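Local coordinates for protein virulence factor (Pectobacterium carotovorum, PDB 2W3Y) that acts as a virulence factor against Drosophila, is S-palmitoylated and binds to lipid vesicles, at residues 41-46 with 145-150; 154-159 with 205-210. One frame throughout, in Å; residues are numbered along the deposited sequence.

Contact 1 (41-46 with 145-150); sequences AVQYQT and ATFLQN. With PLM (palmitic acid), chain C.
Gln43 and Gln45 of strand 40-49 meet the end of the Phe147 ring from helix 142-159. Gln43 NE2 comes to the ring edge, near its plane, 3.5 Å from Phe147 CZ. Its amide stands almost upright to the ring, with 81° between the planes. Gln45 NE2 approaches obliquely and lies 3.7 Å from Phe147 CE2; here amide and ring are only 34° apart. A bend at chi2 in each glutamine brings its amide nitrogen there. Leu148 reaches in beside Phe147, with Leu148 CD1 4.2 Å from Gln43 OE1. Leu148 also packs on the palmitoyl chain carried by Cys209, Leu148 CG lying 3.7 Å from PLM C3.

Gln43 OE1 bonds to Tyr168 OH and Gln43 NE2 to Ser260 O. Gln45 OE1 bonds to Tyr47 OH, while Gln45 NE2 gives a bent hydrogen bond of 2.9 Å to Tyr44 O, from above the carbonyl plane. The Phe262 ring also meets the Phe147 ring, their planes modestly inclined.

Segment 145-150 runs nearly antiparallel to 41-46 (165°), laying the helix along the mixed sheet. No hydrogen bond joins them. The glutamine amides are engaged on their own strand and by Tyr168 and Ser260, which should limit their rotation. The helix contributes apolar groups, and Leu148 extends this surface to the acyl chain.

Contact 2 (154-159 with 205-210); sequences GLSAEM and IATSCA. With PLM (palmitic acid), chain C.
Ser156 faces Ala206 and Thr207 where the last turns of helix 142-159 pass the loop that carries the palmitoylated cysteine. Ser156 CB meets the Ala206 methyl, 3.9 Å from Ala206 CB. Thr207 comes alongside with its methyl group, which both Ser156 CB and Ser156 OG touch; Thr207 CG2 is 3.4 Å from Ser156 OG. The serine hydroxyl is anti to its own backbone nitrogen (chi1 180°), which carries it out to that methyl. Thr207 turns its hydroxyl elsewhere, to a weak hydrogen bond with Lys204 O. Ser156 OG has a weak bond with Asn160 OD1. One turn further on, Met159 SD reaches the alanine methyl from a direction roughly at right angles to that of the serine, 4.2 Å from Ala206 CB. No hydrogen bond crosses between the segments.

Residues 205-208 form a turn, in which Ile205 O accepts from both Ser208 N and Ser208 OG, the latter at 2.9 Å. The turn leads directly to Cys209, whose SG is covalently bound to palmitate C1 at 1.6 Å. This is the S-palmitoylation site. Cys209 N makes a weak hydrogen bond of 3.2 Å to PLM O2. The Ile205 side chain meets the acyl chain further along, Ile205 CG2 lying 4.1 Å from PLM C6.

The loop connects strand 185-198 to strand 214-228. Ile205 packs on Leu217 and Phe219 of strand 214-228, and Ser208 touches Val215. On the helix side, Leu155 and Met159 rest on Tyr166 of strand 166-179, and Lys203 bonds to Met159 O. The loop thus sits between the C-terminal part of helix 142-159 and strand 214-228.

From the N terminus, strand 40-49 comes first. Contact 1 closes a long loop of 98 residues, largely helical, when helix 142-159 returns to this strand. Contact 2 opens further along the same helix. It closes a shorter loop of 45 residues, which includes strands 166-179 and 185-198. The two closures follow in series and neither nest nor cross. The centres of contact 1 and contact 2 are about 11 Å apart. The segments also touch directly: Ala41 CB is 3.4 Å from Leu155 CD1, and the Gln149 side chain packs on Cys209 and Ala210. Helix 142-159 thus ties the mixed sheet to the palmitoylated loop, and the palmitate touches both contacts.

Contact 1 (41-46 with 145-150)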
ATOM      1  N   ALA A  41      11.417  -2.977  -6.142  1.00 19.16           N
ATOM      2  CA  ALA A  41      10.110  -3.612  -6.195  1.00 18.77           C
ATOM      3  C   ALA A  41       9.075  -2.705  -5.523  1.00 18.32           C
ATOM      4  O   ALA A  41       9.405  -1.999  -4.574  1.00 18.62           O
ATOM      5  CB  ALA A  41      10.160  -4.974  -5.494  1.00 17.98           C
ATOM      6  N   VAL A  42       7.840  -2.730  -6.017  1.00 18.28           N
ATOM      7  CA  VAL A  42       6.706  -2.097  -5.342  1.00 18.51           C
ATOM      8  C   VAL A  42       5.700  -3.208  -5.089  1.00 18.49           C
ATOM      9  O   VAL A  42       5.243  -3.838  -6.038  1.00 18.06           O
ATOM     10  CB  VAL A  42       5.996  -1.028  -6.233  1.00 19.76           C
ATOM     11  CG1 VAL A  42       4.886  -0.340  -5.441  1.00 18.82           C
ATOM     12  CG2 VAL A  42       6.990  -0.030  -6.798  1.00 20.86           C
ATOM     13  N   GLN A  43       5.359  -3.428  -3.823  1.00 18.51           N
ATOM     14  CA  GLN A  43       4.422  -4.451  -3.426  1.00 19.74           C
ATOM     15  C   GLN A  43       3.042  -3.778  -3.415  1.00 18.93           C
ATOM     16  O   GLN A  43       2.785  -2.952  -2.585  1.00 19.34           O
ATOM     17  CB  GLN A  43       4.813  -4.932  -2.020  1.00 19.57           C
ATOM     18  CG  GLN A  43       4.302  -6.272  -1.628  1.00 24.11           C
ATOM     19  CD  GLN A  43       5.239  -7.354  -2.044  1.00 26.79           C
ATOM     20  OE1 GLN A  43       6.321  -7.532  -1.452  1.00 24.80           O
ATOM     21  NE2 GLN A  43       4.847  -8.092  -3.088  1.00 26.10           N
ATOM     22  N   TYR A  44       2.178  -4.105  -4.368  1.00 19.72           N
ATOM     23  CA  TYR A  44       0.827  -3.530  -4.415  1.00 19.63           C
ATOM     24  C   TYR A  44      -0.141  -4.378  -3.595  1.00 20.28           C
ATOM     25  O   TYR A  44      -0.296  -5.559  -3.876  1.00 20.90           O
ATOM     26  CB  TYR A  44       0.346  -3.436  -5.863  1.00 19.44           C
ATOM     27  CG  TYR A  44       1.110  -2.470  -6.736  1.00 19.30           C
ATOM     28  CD1 TYR A  44       0.930  -1.079  -6.598  1.00 19.30           C
ATOM     29  CD2 TYR A  44       1.978  -2.932  -7.717  1.00 17.98           C
ATOM     30  CE1 TYR A  44       1.601  -0.183  -7.410  1.00 18.77           C
ATOM     31  CE2 TYR A  44       2.677  -2.021  -8.544  1.00 20.78           C
ATOM     32  CZ  TYR A  44       2.479  -0.657  -8.361  1.00 19.15           C
ATOM     33  OH  TYR A  44       3.127   0.238  -9.163  1.00 19.82           O
ATOM     34  N   GLN A  45      -0.783  -3.802  -2.576  1.00 20.10           N
ATOM     35  CA  GLN A  45      -1.590  -4.618  -1.649  1.00 19.86           C
ATOM     36  C   GLN A  45      -2.925  -3.973  -1.238  1.00 20.72           C
ATOM     37  O   GLN A  45      -3.057  -2.748  -1.212  1.00 21.03           O
ATOM     38  CB  GLN A  45      -0.795  -4.943  -0.369  1.00 18.68           C
ATOM     39  CG  GLN A  45       0.644  -5.382  -0.607  1.00 19.02           C
ATOM     40  CD  GLN A  45       0.773  -6.881  -0.770  1.00 18.94           C
ATOM     41  OE1 GLN A  45       0.693  -7.615   0.213  1.00 21.66           O
ATOM     42  NE2 GLN A  45       0.958  -7.345  -2.008  1.00 17.84           N
ATOM     43  N   THR A  46      -3.913  -4.811  -0.925  1.00 20.89           N
ATOM     44  CA  THR A  46      -5.189  -4.358  -0.350  1.00 21.15           C
ATOM     45  C   THR A  46      -5.523  -5.239   0.849  1.00 21.29           C
ATOM     46  O   THR A  46      -5.783  -6.445   0.705  1.00 20.03           O
ATOM     47  CB  THR A  46      -6.355  -4.434  -1.368  1.00 21.95           C
ATOM     48  OG1 THR A  46      -6.002  -3.728  -2.558  1.00 21.98           O
ATOM     49  CG2 THR A  46      -7.629  -3.785  -0.792  1.00 20.76           C
ATOM     50  N   ALA A 145       1.008 -15.323   4.084  1.00 21.98           N
ATOM     51  CA  ALA A 145       2.298 -16.008   4.254  1.00 22.06           C
ATOM     52  C   ALA A 145       2.716 -16.811   3.018  1.00 22.00           C
ATOM     53  O   ALA A 145       3.890 -16.763   2.621  1.00 21.80           O
ATOM     54  CB  ALA A 145       2.329 -16.886   5.526  1.00 22.12           C
ATOM     55  N   THR A 146       1.769 -17.545   2.421  1.00 21.64           N
ATOM     56  CA  THR A 146       2.013 -18.253   1.162  1.00 21.49           C
ATOM     57  C   THR A 146       2.321 -17.276   0.020  1.00 21.51           C
ATOM     58  O   THR A 146       3.253 -17.501  -0.765  1.00 21.25           O
ATOM     59  CB  THR A 146       0.836 -19.220   0.765  1.00 21.68           C
ATOM     60  OG1 THR A 146       0.696 -20.236   1.766  1.00 22.57           O
ATOM     61  CG2 THR A 146       1.093 -19.891  -0.574  1.00 19.91           C
ATOM     62  N   PHE A 147       1.554 -16.193  -0.079  1.00 21.80           N
ATOM     63  CA  PHE A 147       1.832 -15.197  -1.120  1.00 22.03           C
ATOM     64  C   PHE A 147       3.272 -14.651  -1.019  1.00 22.29           C
ATOM     65  O   PHE A 147       3.995 -14.569  -2.025  1.00 21.67           O
ATOM     66  CB  PHE A 147       0.854 -14.013  -1.054  1.00 22.60           C
ATOM     67  CG  PHE A 147       1.362 -12.797  -1.778  1.00 23.04           C
ATOM     68  CD1 PHE A 147       1.284 -12.725  -3.170  1.00 23.03           C
ATOM     69  CD2 PHE A 147       1.989 -11.755  -1.075  1.00 24.76           C
ATOM     70  CE1 PHE A 147       1.787 -11.624  -3.860  1.00 22.37           C
ATOM     71  CE2 PHE A 147       2.511 -10.652  -1.763  1.00 23.11           C
ATOM     72  CZ  PHE A 147       2.410 -10.597  -3.149  1.00 22.18           C
ATOM     73  N   LEU A 148       3.660 -14.258   0.194  1.00 22.73           N
ATOM     74  CA  LEU A 148       4.914 -13.543   0.424  1.00 24.06           C
ATOM     75  C   LEU A 148       6.088 -14.478   0.207  1.00 25.05           C
ATOM     76  O   LEU A 148       7.115 -14.088  -0.368  1.00 24.55           O
ATOM     77  CB  LEU A 148       4.946 -12.918   1.829  1.00 24.17           C
ATOM     78  CG  LEU A 148       6.003 -11.848   2.122  1.00 24.32           C
ATOM     79  CD1 LEU A 148       5.745 -10.543   1.348  1.00 23.35           C
ATOM     80  CD2 LEU A 148       6.132 -11.598   3.626  1.00 24.46           C
ATOM     81  N   GLN A 149       5.918 -15.728   0.644  1.00 25.45           N
ATOM     82  CA  GLN A 149       6.935 -16.748   0.477  1.00 26.64           C
ATOM     83  C   GLN A 149       7.255 -16.972  -1.004  1.00 26.94           C
ATOM     84  O   GLN A 149       8.446 -16.966  -1.409  1.00 26.49           O
ATOM     85  CB  GLN A 149       6.501 -18.043   1.186  1.00 26.75           C
ATOM     86  CG  GLN A 149       7.426 -19.220   0.989  1.00 30.72           C
ATOM     87  CD  GLN A 149       7.155 -20.327   1.988  1.00 35.17           C
ATOM     88  OE1 GLN A 149       6.027 -20.834   2.105  1.00 37.96           O
ATOM     89  NE2 GLN A 149       8.190 -20.710   2.719  1.00 36.78           N
ATOM     90  N   ASN A 150       6.202 -17.145  -1.806  1.00 26.64           N
ATOM     91  CA  ASN A 150       6.358 -17.358  -3.238  1.00 26.86           C
ATOM     92  C   ASN A 150       6.913 -16.117  -3.938  1.00 26.74           C
ATOM     93  O   ASN A 150       7.786 -16.238  -4.797  1.00 26.84           O
ATOM     94  CB  ASN A 150       5.042 -17.780  -3.887  1.00 27.40           C
ATOM     95  CG  ASN A 150       4.567 -19.147  -3.408  1.00 29.57           C
ATOM     96  OD1 ASN A 150       5.350 -19.957  -2.897  1.00 30.92           O
ATOM     97  ND2 ASN A 150       3.279 -19.405  -3.566  1.00 30.21           N
TER
HETATM   98  C1  PLM C1278       9.539 -14.637   2.728  1.00 40.12           C
HETATM   99  O2  PLM C1278      10.294 -15.580   2.373  1.00 38.78           O
HETATM  100  C2  PLM C1278      10.104 -13.236   2.931  1.00 40.54           C
HETATM  101  C3  PLM C1278       9.666 -12.239   1.861  1.00 40.99           C
HETATM  102  C4  PLM C1278      10.271 -10.846   2.054  1.00 41.08           C
HETATM  103  C5  PLM C1278       9.578 -10.043   3.154  1.00 41.48           C
HETATM  104  C6  PLM C1278      10.485  -8.975   3.764  1.00 41.63           C
HETATM  105  C7  PLM C1278       9.675  -7.931   4.529  1.00 42.45           C
HETATM  106  C8  PLM C1278      10.461  -7.264   5.663  1.00 42.31           C
HETATM  107  C9  PLM C1278      10.791  -5.823   5.278  1.00 43.95           C
HETATM  108  CA  PLM C1278      10.061  -4.772   6.107  1.00 43.76           C
HETATM  109  CB  PLM C1278       9.063  -3.986   5.265  1.00 43.42           C
HETATM  110  CC  PLM C1278       7.963  -3.416   6.147  1.00 42.37           C
HETATM  111  CD  PLM C1278       6.591  -3.535   5.498  1.00 42.06           C
HETATM  112  CE  PLM C1278       5.972  -2.155   5.337  1.00 41.91           C
HETATM  113  CF  PLM C1278       4.467  -2.234   5.126  1.00 41.75           C

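Contact 2 (154-159 with 205-210)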
ATOM      1  N   GLY A 154      11.129 -14.444  -6.324  1.00 28.70           N
ATOM      2  CA  GLY A 154      11.382 -13.454  -7.370  1.00 28.40           C
ATOM      3  C   GLY A 154      12.154 -12.261  -6.855  1.00 28.00           C
ATOM      4  O   GLY A 154      13.046 -11.759  -7.522  1.00 27.98           O
ATOM      5  N   LEU A 155      11.791 -11.808  -5.658  1.00 27.79           N
ATOM      6  CA  LEU A 155      12.426 -10.665  -5.023  1.00 27.56           C
ATOM      7  C   LEU A 155      13.910 -10.927  -4.781  1.00 27.32           C
ATOM      8  O   LEU A 155      14.765 -10.080  -5.092  1.00 26.40           O
ATOM      9  CB  LEU A 155      11.711 -10.373  -3.705  1.00 27.50           C
ATOM     10  CG  LEU A 155      11.726  -8.996  -3.045  1.00 29.72           C
ATOM     11  CD1 LEU A 155      11.275  -7.863  -3.989  1.00 27.16           C
ATOM     12  CD2 LEU A 155      10.830  -9.041  -1.810  1.00 27.73           C
ATOM     13  N   SER A 156      14.188 -12.113  -4.235  1.00 27.33           N
ATOM     14  CA  SER A 156      15.528 -12.581  -3.897  1.00 28.27           C
ATOM     15  C   SER A 156      16.430 -12.637  -5.122  1.00 28.09           C
ATOM     16  O   SER A 156      17.584 -12.158  -5.087  1.00 28.04           O
ATOM     17  CB  SER A 156      15.438 -13.971  -3.244  1.00 28.29           C
ATOM     18  OG  SER A 156      16.726 -14.467  -2.900  1.00 31.00           O
ATOM     19  N   ALA A 157      15.901 -13.229  -6.193  1.00 28.04           N
ATOM     20  CA  ALA A 157      16.563 -13.254  -7.490  1.00 28.64           C
ATOM     21  C   ALA A 157      16.973 -11.856  -7.979  1.00 29.08           C
ATOM     22  O   ALA A 157      18.113 -11.660  -8.427  1.00 29.49           O
ATOM     23  CB  ALA A 157      15.676 -13.949  -8.530  1.00 29.23           C
ATOM     24  N   GLU A 158      16.068 -10.881  -7.891  1.00 28.42           N
ATOM     25  CA  GLU A 158      16.401  -9.519  -8.340  1.00 29.00           C
ATOM     26  C   GLU A 158      17.437  -8.827  -7.460  1.00 28.82           C
ATOM     27  O   GLU A 158      18.411  -8.296  -7.984  1.00 29.13           O
ATOM     28  CB  GLU A 158      15.160  -8.624  -8.488  1.00 28.67           C
ATOM     29  CG  GLU A 158      14.140  -9.079  -9.533  1.00 31.38           C
ATOM     30  CD  GLU A 158      14.595  -8.899 -10.972  1.00 36.23           C
ATOM     31  OE1 GLU A 158      15.747  -8.472 -11.214  1.00 35.37           O
ATOM     32  OE2 GLU A 158      13.781  -9.185 -11.885  1.00 39.45           O
ATOM     33  N   MET A 159      17.223  -8.831  -6.144  1.00 28.74           N
ATOM     34  CA  MET A 159      18.107  -8.134  -5.194  1.00 29.44           C
ATOM     35  C   MET A 159      19.535  -8.666  -5.125  1.00 29.01           C
ATOM     36  O   MET A 159      20.465  -7.917  -4.841  1.00 29.25           O
ATOM     37  CB  MET A 159      17.476  -8.020  -3.788  1.00 29.03           C
ATOM     38  CG  MET A 159      17.391  -9.277  -2.906  1.00 28.97           C
ATOM     39  SD  MET A 159      16.513  -8.929  -1.314  1.00 31.77           S
ATOM     40  CE  MET A 159      15.388  -7.628  -1.850  1.00 23.75           C
ATOM     41  N   ILE A 205      16.815 -12.413   4.025  1.00 32.11           N
ATOM     42  CA  ILE A 205      15.450 -12.415   4.582  1.00 31.95           C
ATOM     43  C   ILE A 205      14.388 -12.878   3.571  1.00 32.01           C
ATOM     44  O   ILE A 205      13.421 -13.568   3.944  1.00 31.56           O
ATOM     45  CB  ILE A 205      15.081 -11.032   5.181  1.00 31.96           C
ATOM     46  CG1 ILE A 205      15.959 -10.736   6.400  1.00 32.56           C
ATOM     47  CG2 ILE A 205      13.573 -10.952   5.559  1.00 31.89           C
ATOM     48  CD1 ILE A 205      15.942  -9.277   6.842  1.00 33.09           C
ATOM     49  N   ALA A 206      14.589 -12.518   2.299  1.00 31.82           N
ATOM     50  CA  ALA A 206      13.651 -12.849   1.207  1.00 32.14           C
ATOM     51  C   ALA A 206      13.454 -14.348   0.927  1.00 32.09           C
ATOM     52  O   ALA A 206      12.497 -14.745   0.252  1.00 31.94           O
ATOM     53  CB  ALA A 206      14.046 -12.102  -0.084  1.00 31.89           C
ATOM     54  N   THR A 207      14.342 -15.184   1.454  1.00 32.60           N
ATOM     55  CA  THR A 207      14.181 -16.645   1.342  1.00 32.26           C
ATOM     56  C   THR A 207      14.131 -17.381   2.689  1.00 32.07           C
ATOM     57  O   THR A 207      14.508 -18.548   2.777  1.00 31.80           O
ATOM     58  CB  THR A 207      15.301 -17.258   0.484  1.00 32.16           C
ATOM     59  OG1 THR A 207      16.572 -16.847   1.004  1.00 33.05           O
ATOM     60  CG2 THR A 207      15.158 -16.824  -0.987  1.00 32.80           C
ATOM     61  N   SER A 208      13.650 -16.707   3.729  1.00 31.93           N
ATOM     62  CA  SER A 208      13.694 -17.250   5.084  1.00 31.80           C
ATOM     63  C   SER A 208      12.308 -17.565   5.659  1.00 31.66           C
ATOM     64  O   SER A 208      12.199 -17.911   6.836  1.00 30.18           O
ATOM     65  CB  SER A 208      14.382 -16.249   6.006  1.00 31.38           C
ATOM     66  OG  SER A 208      13.492 -15.183   6.297  1.00 33.43           O
ATOM     67  N   CYS A 209      11.263 -17.419   4.844  1.00 32.18           N
ATOM     68  CA  CYS A 209       9.880 -17.531   5.334  1.00 33.55           C
ATOM     69  C   CYS A 209       9.470 -18.953   5.755  1.00 33.84           C
ATOM     70  O   CYS A 209       8.429 -19.136   6.399  1.00 33.80           O
ATOM     71  CB  CYS A 209       8.891 -16.990   4.299  1.00 33.62           C
ATOM     72  SG  CYS A 209       8.859 -15.169   4.101  1.00 36.59           S
ATOM     73  N   ALA A 210      10.273 -19.949   5.384  1.00 34.64           N
ATOM     74  CA  ALA A 210       9.986 -21.349   5.747  1.00 35.32           C
ATOM     75  C   ALA A 210      10.796 -21.819   6.958  1.00 35.61           C
ATOM     76  O   ALA A 210      10.538 -22.893   7.513  1.00 35.57           O
ATOM     77  CB  ALA A 210      10.205 -22.276   4.550  1.00 35.34           C
TER
HETATM   78  C1  PLM C1278       9.539 -14.637   2.728  1.00 40.12           C
HETATM   79  O2  PLM C1278      10.294 -15.580   2.373  1.00 38.78           O
HETATM   80  C2  PLM C1278      10.104 -13.236   2.931  1.00 40.54           C
HETATM   81  C3  PLM C1278       9.666 -12.239   1.861  1.00 40.99           C
HETATM   82  C4  PLM C1278      10.271 -10.846   2.054  1.00 41.08           C
HETATM   83  C5  PLM C1278       9.578 -10.043   3.154  1.00 41.48           C
HETATM   84  C6  PLM C1278      10.485  -8.975   3.764  1.00 41.63           C
HETATM   85  C7  PLM C1278       9.675  -7.931   4.529  1.00 42.45           C
HETATM   86  C8  PLM C1278      10.461  -7.264   5.663  1.00 42.31           C
HETATM   87  C9  PLM C1278      10.791  -5.823   5.278  1.00 43.95           C
HETATM   88  CA  PLM C1278      10.061  -4.772   6.107  1.00 43.76           C
HETATM   89  CB  PLM C1278       9.063  -3.986   5.265  1.00 43.42           C
HETATM   90  CC  PLM C1278       7.963  -3.416   6.147  1.00 42.37           C
HETATM   91  CD  PLM C1278       6.591  -3.535   5.498  1.00 42.06           C
HETATM   92  CE  PLM C1278       5.972  -2.155   5.337  1.00 41.91           C
HETATM   93  CF  PLM C1278       4.467  -2.234   5.126  1.00 41.75           C